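Local coordinates for protein Rubredoxin\:oxygen oxidoreductase (Desulfovibrio gigas, PDB 1E5D) that catalyses the four-electron reduction of dioxygen to two water molecules, using a diiron centre in a beta-lactamase-like domain and FMN in a flavodoxin-like domain, at residues Y26-M31 with H294-S299; V40-T45 with L132-V137; F167-A172 with R188-Y193. All coordinates share one frame; numbering follows the deposited sequence.

Contacts 1 and 3 sit together near the centre of the folded chain, their centres 11 Å apart, whereas contact 2 lies on the periphery of the lactamase-like domain, 38 Å from contact 1 and 30 Å from contact 3, centre to centre. Contact 1 ties that domain to the flavodoxin-like one; contacts 2 and 3 are internal to the former. Met31 O and Ala172 N, 2.9 Å apart, probably form a hydrogen bond joining contacts 1 and 3, and Ser299 packs on Arg188 and Glu192. Both approach the oxygen pocket: the side chain of Tyr26 is about 4 Å from the bound oxygen molecule and about 4 Å from FMN, that of Tyr193 about 4 Å from the diiron group.

Contact 1. Residues Y26-M31 with H294-S299; sequences YTLSPM and HSQIMS
This is a buried polar contact between domains, in which the short strand 27-28 of the lactamase-like half and the residue before it meet the first turn of helix 294-302 in the flavodoxin-like half. Two direct hydrogen bonds carry it. His294 NE2 donates to Tyr26 O at 3.1 Å with an N-H...O angle of 142°, the oxygen sitting at the edge of the imidazole but 16° out of its plane. A chi1 of 49° puts His294 CG between the backbone N and the carbonyl carbon, from where the ring reaches Tyr26 O. Farther along, Leu28 N donates to Ser295 OG at 3.3 Å; that hydroxyl also bonds His293 ND1, and water 1 links it to Leu28 O, at 3.0 Å from Ser295 OG and 2.9 Å from Leu28 O. In the small antiparallel hairpin of strands 22-23 and 27-28, a classic beta bulge sets Tyr26 and Thr27 together opposite Phe23; Tyr26, just before the second strand, belongs to the oxygen pocket. Thr27 OG1 also packs against Ser295 CB, at 3.0 Å. Leu28 and Gln296, both partly exposed, cross obliquely, with Leu28 CD1 against the amide nitrogen NE2 of Gln296. Tyr321 of the second subunit meets the His294 ring edge-to-face, placing this domain junction beside the dimer interface.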
# COMPACT_ATOMS: atom_id res chain seq x y z
N TYR A 26 -12.08 -1.34 0.00
CA TYR A 26 -11.14 -2.45 0.28
C TYR A 26 -10.75 -3.19 -0.98
O TYR A 26 -9.62 -3.69 -1.04
CB TYR A 26 -11.73 -3.40 1.34
CG TYR A 26 -12.88 -4.27 0.89
CD1 TYR A 26 -14.19 -3.83 0.96
CD2 TYR A 26 -12.67 -5.56 0.39
CE1 TYR A 26 -15.24 -4.63 0.56
CE2 TYR A 26 -13.70 -6.37 -0.02
CZ TYR A 26 -15.00 -5.89 0.07
OH TYR A 26 -16.06 -6.67 -0.34
N THR A 27 -11.61 -3.25 -2.00
CA THR A 27 -11.25 -4.00 -3.20
C THR A 27 -11.55 -3.25 -4.49
O THR A 27 -12.09 -2.15 -4.48
CB THR A 27 -11.99 -5.36 -3.20
OG1 THR A 27 -11.62 -6.13 -4.35
CG2 THR A 27 -13.50 -5.15 -3.27
N LEU A 28 -11.21 -3.84 -5.64
CA LEU A 28 -11.56 -3.24 -6.91
C LEU A 28 -12.76 -3.90 -7.58
O LEU A 28 -12.93 -5.11 -7.50
CB LEU A 28 -10.41 -3.32 -7.91
CG LEU A 28 -9.11 -2.62 -7.54
CD1 LEU A 28 -8.13 -2.76 -8.69
CD2 LEU A 28 -9.35 -1.16 -7.19
N SER A 29 -13.55 -3.08 -8.26
CA SER A 29 -14.68 -3.52 -9.06
C SER A 29 -14.50 -3.04 -10.51
O SER A 29 -15.13 -2.11 -10.97
CB SER A 29 -15.99 -3.00 -8.48
OG SER A 29 -16.18 -1.64 -8.81
N PRO A 30 -13.59 -3.73 -11.19
CA PRO A 30 -13.15 -3.33 -12.52
C PRO A 30 -14.30 -3.32 -13.53
O PRO A 30 -14.21 -2.66 -14.56
CB PRO A 30 -12.14 -4.39 -12.92
CG PRO A 30 -11.90 -5.24 -11.73
CD PRO A 30 -12.94 -4.96 -10.71
N MET A 31 -15.37 -4.05 -13.23
CA MET A 31 -16.52 -4.14 -14.11
C MET A 31 -17.70 -3.38 -13.54
O MET A 31 -18.85 -3.54 -13.95
CB MET A 31 -16.91 -5.60 -14.33
CG MET A 31 -16.30 -6.24 -15.57
SD MET A 31 -16.58 -8.02 -15.65
CE MET A 31 -15.95 -8.52 -14.04
N HIS A 294 -3.88 -5.12 -4.44
CA HIS A 294 -3.88 -6.25 -3.50
C HIS A 294 -5.08 -7.16 -3.76
O HIS A 294 -5.02 -8.37 -3.60
CB HIS A 294 -3.87 -5.78 -2.05
CG HIS A 294 -4.84 -4.74 -1.63
ND1 HIS A 294 -4.47 -3.41 -1.50
CD2 HIS A 294 -6.15 -4.79 -1.28
CE1 HIS A 294 -5.51 -2.70 -1.10
NE2 HIS A 294 -6.55 -3.51 -0.96
N SER A 295 -6.21 -6.58 -4.18
CA SER A 295 -7.38 -7.45 -4.36
C SER A 295 -7.12 -8.39 -5.53
O SER A 295 -7.56 -9.55 -5.49
CB SER A 295 -8.63 -6.62 -4.56
OG SER A 295 -8.56 -5.79 -5.70
N GLN A 296 -6.42 -7.92 -6.55
CA GLN A 296 -6.09 -8.71 -7.73
C GLN A 296 -5.21 -9.91 -7.38
O GLN A 296 -5.43 -11.03 -7.80
CB GLN A 296 -5.31 -7.91 -8.77
CG GLN A 296 -6.06 -7.57 -10.05
CD GLN A 296 -6.09 -6.06 -10.24
OE1 GLN A 296 -5.38 -5.49 -11.06
NE2 GLN A 296 -6.94 -5.41 -9.44
N ILE A 297 -4.18 -9.60 -6.59
CA ILE A 297 -3.28 -10.69 -6.20
C ILE A 297 -4.08 -11.74 -5.45
O ILE A 297 -3.91 -12.95 -5.63
CB ILE A 297 -2.11 -10.15 -5.37
CG1 ILE A 297 -1.15 -9.30 -6.20
CG2 ILE A 297 -1.39 -11.27 -4.65
CD1 ILE A 297 -0.42 -8.22 -5.44
N MET A 298 -4.99 -11.26 -4.61
CA MET A 298 -5.80 -12.18 -3.82
C MET A 298 -6.62 -13.09 -4.73
O MET A 298 -6.74 -14.28 -4.51
CB MET A 298 -6.72 -11.41 -2.87
CG MET A 298 -7.61 -12.30 -2.02
SD MET A 298 -6.64 -13.35 -0.91
CE MET A 298 -7.78 -14.72 -0.68
N SER A 299 -7.20 -12.49 -5.77
CA SER A 299 -8.07 -13.30 -6.63
C SER A 299 -7.26 -14.42 -7.26
O SER A 299 -7.75 -15.53 -7.41
CB SER A 299 -8.73 -12.45 -7.72
OG SER A 299 -9.51 -11.41 -7.14
O HOH W 1 -10.56 -6.77 -7.65

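Contact 2. Residues V40-T45 with L132-V137; sequences VEDEKT and LGKRTV
Asp42 meets the backbone of Leu132-Arg135 in a contact between two turns at the edge of the lactamase-like alpha-beta sandwich: segment 40-45 links strands 33-40 and 46-48 of one sheet, and segment 132-137 holds the hairpin turn between strands 129-131 and 136-141 of the other. The tight part is the Asp42 carboxylate. Its CG stands anti to the backbone N (chi1 -150°), which directs both oxygens at the hairpin turn. OD1 accepts from Lys134 N at 2.7 Å through its syn lone pair, while OD2 accepts from Arg135 N at 2.6 Å, also on the syn side but 23° out of the carboxylate plane. Two successive amides thus grip the two oxygens and fix the rotation of the group. A backbone bond, Lys44 N to Leu132 O at 2.7 Å, extends the grip, and the buried Leu132 side chain turns inward to Phe155 and Thr46.

The solvent side is looser. Glu43 is exposed and poorly ordered; as modelled, its CG packs against Gly133 CA at 3.3 Å, and its OE2 makes a weak 3.3 Å bond to Lys134 N. The Lys44 amine leads away to Glu98. The Arg135 guanidinium, also paired with Glu158, donates from NH2 to Glu41 O at 3.1 Å, with a C=O...N angle of 168°.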
# COMPACT_ATOMS: atom_id res chain seq x y z
N VAL A 40 -41.51 -7.23 -3.80
CA VAL A 40 -42.44 -8.35 -3.90
C VAL A 40 -43.88 -7.90 -3.67
O VAL A 40 -44.26 -7.46 -2.58
CB VAL A 40 -42.10 -9.47 -2.90
CG1 VAL A 40 -43.09 -10.61 -3.04
CG2 VAL A 40 -40.67 -9.95 -3.12
N GLU A 41 -44.69 -8.01 -4.73
CA GLU A 41 -46.10 -7.65 -4.66
C GLU A 41 -46.94 -8.75 -4.04
O GLU A 41 -47.09 -9.80 -4.66
CB GLU A 41 -46.63 -7.34 -6.06
CG GLU A 41 -46.25 -5.94 -6.52
CD GLU A 41 -46.81 -5.62 -7.89
OE1 GLU A 41 -46.56 -6.41 -8.83
OE2 GLU A 41 -47.50 -4.59 -8.01
N ASP A 42 -47.46 -8.49 -2.85
CA ASP A 42 -48.42 -9.31 -2.12
C ASP A 42 -49.45 -8.39 -1.44
O ASP A 42 -49.49 -7.18 -1.69
CB ASP A 42 -47.75 -10.20 -1.08
CG ASP A 42 -48.49 -11.49 -0.82
OD1 ASP A 42 -49.69 -11.59 -1.17
OD2 ASP A 42 -47.89 -12.43 -0.26
N GLU A 43 -50.30 -8.97 -0.59
CA GLU A 43 -51.27 -8.14 0.13
C GLU A 43 -50.46 -7.17 1.00
O GLU A 43 -50.63 -5.96 0.96
CB GLU A 43 -52.24 -8.97 0.94
CG GLU A 43 -52.49 -10.39 0.47
CD GLU A 43 -52.82 -10.53 -1.00
OE1 GLU A 43 -53.44 -9.61 -1.58
OE2 GLU A 43 -52.46 -11.57 -1.61
N LYS A 44 -49.55 -7.78 1.75
CA LYS A 44 -48.45 -7.08 2.40
C LYS A 44 -47.33 -6.91 1.37
O LYS A 44 -46.61 -7.87 1.05
CB LYS A 44 -47.99 -7.86 3.62
CG LYS A 44 -48.63 -7.49 4.94
CD LYS A 44 -49.92 -6.70 4.81
CE LYS A 44 -50.13 -5.73 5.96
NZ LYS A 44 -49.55 -6.24 7.23
N THR A 45 -47.20 -5.72 0.80
CA THR A 45 -46.18 -5.54 -0.24
C THR A 45 -44.82 -5.24 0.38
O THR A 45 -44.67 -4.35 1.22
CB THR A 45 -46.55 -4.44 -1.24
OG1 THR A 45 -47.63 -4.89 -2.06
CG2 THR A 45 -45.37 -4.16 -2.16
N LEU A 132 -47.03 -12.85 3.85
CA LEU A 132 -47.03 -11.53 3.20
C LEU A 132 -48.38 -11.32 2.52
O LEU A 132 -48.65 -10.28 1.93
CB LEU A 132 -45.88 -11.40 2.22
CG LEU A 132 -44.47 -11.17 2.76
CD1 LEU A 132 -44.13 -12.11 3.90
CD2 LEU A 132 -43.45 -11.36 1.64
N GLY A 133 -49.21 -12.34 2.65
CA GLY A 133 -50.52 -12.49 2.07
C GLY A 133 -50.61 -13.84 1.37
O GLY A 133 -50.62 -14.90 2.00
N LYS A 134 -50.66 -13.82 0.03
CA LYS A 134 -50.65 -15.09 -0.70
C LYS A 134 -49.31 -15.78 -0.54
O LYS A 134 -49.21 -17.01 -0.42
CB LYS A 134 -51.00 -14.86 -2.17
CG LYS A 134 -49.90 -15.27 -3.13
CD LYS A 134 -50.17 -14.82 -4.55
CE LYS A 134 -50.10 -15.98 -5.53
NZ LYS A 134 -48.70 -16.41 -5.81
N ARG A 135 -48.20 -15.03 -0.52
CA ARG A 135 -46.91 -15.72 -0.38
C ARG A 135 -46.49 -15.78 1.07
O ARG A 135 -46.97 -15.01 1.90
CB ARG A 135 -45.83 -15.03 -1.22
CG ARG A 135 -46.03 -15.26 -2.71
CD ARG A 135 -45.18 -14.37 -3.59
NE ARG A 135 -45.96 -13.36 -4.31
CZ ARG A 135 -46.14 -13.39 -5.62
NH1 ARG A 135 -45.59 -14.39 -6.31
NH2 ARG A 135 -46.84 -12.47 -6.26
N THR A 136 -45.58 -16.70 1.39
CA THR A 136 -44.99 -16.67 2.74
C THR A 136 -43.47 -16.84 2.64
O THR A 136 -42.95 -17.76 2.01
CB THR A 136 -45.65 -17.70 3.67
OG1 THR A 136 -44.68 -18.58 4.24
CG2 THR A 136 -46.63 -18.58 2.89
N VAL A 137 -42.73 -15.91 3.25
CA VAL A 137 -41.28 -15.94 3.13
C VAL A 137 -40.64 -16.54 4.37
O VAL A 137 -41.18 -16.42 5.48
CB VAL A 137 -40.72 -14.53 2.87
CG1 VAL A 137 -41.17 -13.56 3.96
CG2 VAL A 137 -39.21 -14.56 2.76

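Contact 3. Residues F167-A172 with R188-Y193. With OXY (oxygen molecule), chain E.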
# COMPACT_ATOMS: atom_id res chain seq x y z
N PHE A 167 -23.31 -14.73 -3.09
CA PHE A 167 -23.49 -15.09 -4.49
C PHE A 167 -23.40 -13.84 -5.37
O PHE A 167 -23.52 -13.91 -6.59
CB PHE A 167 -24.82 -15.81 -4.75
CG PHE A 167 -24.93 -17.10 -3.94
CD1 PHE A 167 -23.99 -18.10 -4.12
CD2 PHE A 167 -25.94 -17.28 -3.02
CE1 PHE A 167 -24.06 -19.28 -3.40
CE2 PHE A 167 -26.02 -18.45 -2.29
CZ PHE A 167 -25.08 -19.44 -2.47
N GLY A 168 -23.19 -12.71 -4.70
CA GLY A 168 -23.08 -11.45 -5.41
C GLY A 168 -21.86 -11.43 -6.30
O GLY A 168 -20.85 -12.10 -6.11
N GLN A 169 -21.92 -10.62 -7.35
CA GLN A 169 -20.72 -10.44 -8.16
C GLN A 169 -20.70 -8.98 -8.58
O GLN A 169 -21.76 -8.40 -8.83
CB GLN A 169 -20.68 -11.36 -9.36
CG GLN A 169 -21.71 -12.47 -9.43
CD GLN A 169 -23.09 -11.94 -9.77
OE1 GLN A 169 -23.29 -11.15 -10.69
NE2 GLN A 169 -24.09 -12.39 -9.02
N ASN A 170 -19.52 -8.37 -8.67
CA ASN A 170 -19.48 -6.99 -9.16
C ASN A 170 -19.50 -6.96 -10.68
O ASN A 170 -18.47 -6.95 -11.34
CB ASN A 170 -18.24 -6.30 -8.58
CG ASN A 170 -18.47 -6.01 -7.11
OD1 ASN A 170 -17.58 -6.16 -6.29
ND2 ASN A 170 -19.69 -5.59 -6.79
N ILE A 171 -20.69 -6.95 -11.26
CA ILE A 171 -20.85 -6.83 -12.70
C ILE A 171 -21.90 -5.77 -13.03
O ILE A 171 -23.08 -5.94 -12.68
CB ILE A 171 -21.29 -8.16 -13.35
CG1 ILE A 171 -20.27 -9.28 -13.20
CG2 ILE A 171 -21.65 -7.94 -14.81
CD1 ILE A 171 -20.65 -10.52 -13.98
N ALA A 172 -21.47 -4.71 -13.70
CA ALA A 172 -22.42 -3.68 -14.14
C ALA A 172 -22.73 -3.93 -15.61
O ALA A 172 -21.80 -3.91 -16.42
CB ALA A 172 -21.90 -2.27 -13.92
N ARG A 188 -15.51 -15.71 -13.07
CA ARG A 188 -14.35 -14.95 -12.61
C ARG A 188 -14.80 -13.90 -11.61
O ARG A 188 -14.18 -13.67 -10.57
CB ARG A 188 -13.63 -14.33 -13.80
CG ARG A 188 -12.48 -13.41 -13.45
CD ARG A 188 -11.47 -14.06 -12.50
NE ARG A 188 -10.67 -13.07 -11.80
CZ ARG A 188 -9.35 -13.02 -11.73
NH1 ARG A 188 -8.60 -13.93 -12.35
NH2 ARG A 188 -8.76 -12.05 -11.05
N ALA A 189 -15.91 -13.23 -11.91
CA ALA A 189 -16.40 -12.18 -11.01
C ALA A 189 -16.92 -12.75 -9.70
O ALA A 189 -16.85 -12.14 -8.63
CB ALA A 189 -17.48 -11.37 -11.71
N MET A 190 -17.46 -13.97 -9.76
CA MET A 190 -17.94 -14.56 -8.51
C MET A 190 -16.78 -14.84 -7.56
O MET A 190 -16.84 -14.57 -6.36
CB MET A 190 -18.69 -15.85 -8.79
CG MET A 190 -20.07 -15.61 -9.40
SD MET A 190 -20.74 -17.20 -9.93
CE MET A 190 -20.84 -18.00 -8.32
N ARG A 191 -15.74 -15.40 -8.16
CA ARG A 191 -14.55 -15.74 -7.37
C ARG A 191 -13.91 -14.46 -6.87
O ARG A 191 -13.53 -14.37 -5.70
CB ARG A 191 -13.62 -16.60 -8.21
CG ARG A 191 -12.16 -16.65 -7.80
CD ARG A 191 -11.41 -17.76 -8.54
NE ARG A 191 -11.22 -18.92 -7.67
CZ ARG A 191 -11.71 -20.13 -7.90
NH1 ARG A 191 -12.43 -20.35 -9.00
NH2 ARG A 191 -11.48 -21.11 -7.04
N GLU A 192 -13.81 -13.46 -7.76
CA GLU A 192 -13.17 -12.21 -7.35
C GLU A 192 -13.92 -11.63 -6.16
O GLU A 192 -13.35 -11.12 -5.20
CB GLU A 192 -13.11 -11.20 -8.48
CG GLU A 192 -12.19 -11.62 -9.62
CD GLU A 192 -11.99 -10.51 -10.64
OE1 GLU A 192 -12.79 -9.55 -10.59
OE2 GLU A 192 -11.05 -10.62 -11.46
N TYR A 193 -15.24 -11.75 -6.25
CA TYR A 193 -16.06 -11.29 -5.14
C TYR A 193 -15.83 -12.16 -3.91
O TYR A 193 -15.54 -11.65 -2.83
CB TYR A 193 -17.54 -11.28 -5.54
CG TYR A 193 -18.35 -10.65 -4.42
CD1 TYR A 193 -18.42 -9.27 -4.31
CD2 TYR A 193 -19.02 -11.43 -3.49
CE1 TYR A 193 -19.15 -8.69 -3.29
CE2 TYR A 193 -19.75 -10.86 -2.46
CZ TYR A 193 -19.81 -9.49 -2.37
OH TYR A 193 -20.52 -8.90 -1.36
O1 OXY E . -20.43 -5.93 0.05
O2 OXY E . -19.36 -5.61 0.46
O HOH W 2 -19.64 -14.42 -5.43
O HOH W 3 -16.80 -9.44 -8.57
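With CG anti to the backbone N (chi1 -174°), the Tyr193 side chain leaves helix 183-198 toward the loop 167-172, and a chi2 of 81° turns one ring face onto the Gly168 peptide. Gly168 C lies 3.9 Å above that face, offset toward the rim, and Gly168 O approaches Tyr193 CD2 at 3.3 Å. Asn170 meets the same ring differently: OD1 lies in plane at the edge, 3.8 Å from CD1, with amide and ring planes 81° apart. Earlier in the helix the contact is carbon on carbon. The Gln169 and Met190 side chains run side by side, CG to CG at 3.5 Å, and Ile171 CG1 rests on Ala189 CB. No direct hydrogen bond joins the segments; water 2 donates to Gly168 O and Met190 O, and water 3 accepts from Asn170 N and donates to Ala189 O, 2.7 Å away. The Gln169 amide is held flat by NE2 to Phe167 O and OE1 to Val228 N. The loop follows Asp165, a ligand of the diiron site, on which Tyr193 also packs. Since Tyr193 OH reaches O1 of the bound oxygen molecule in a weak 3.3 Å hydrogen bond, the packing about its ring probably helps to orient a polar hydroxyl at the oxygen pocket.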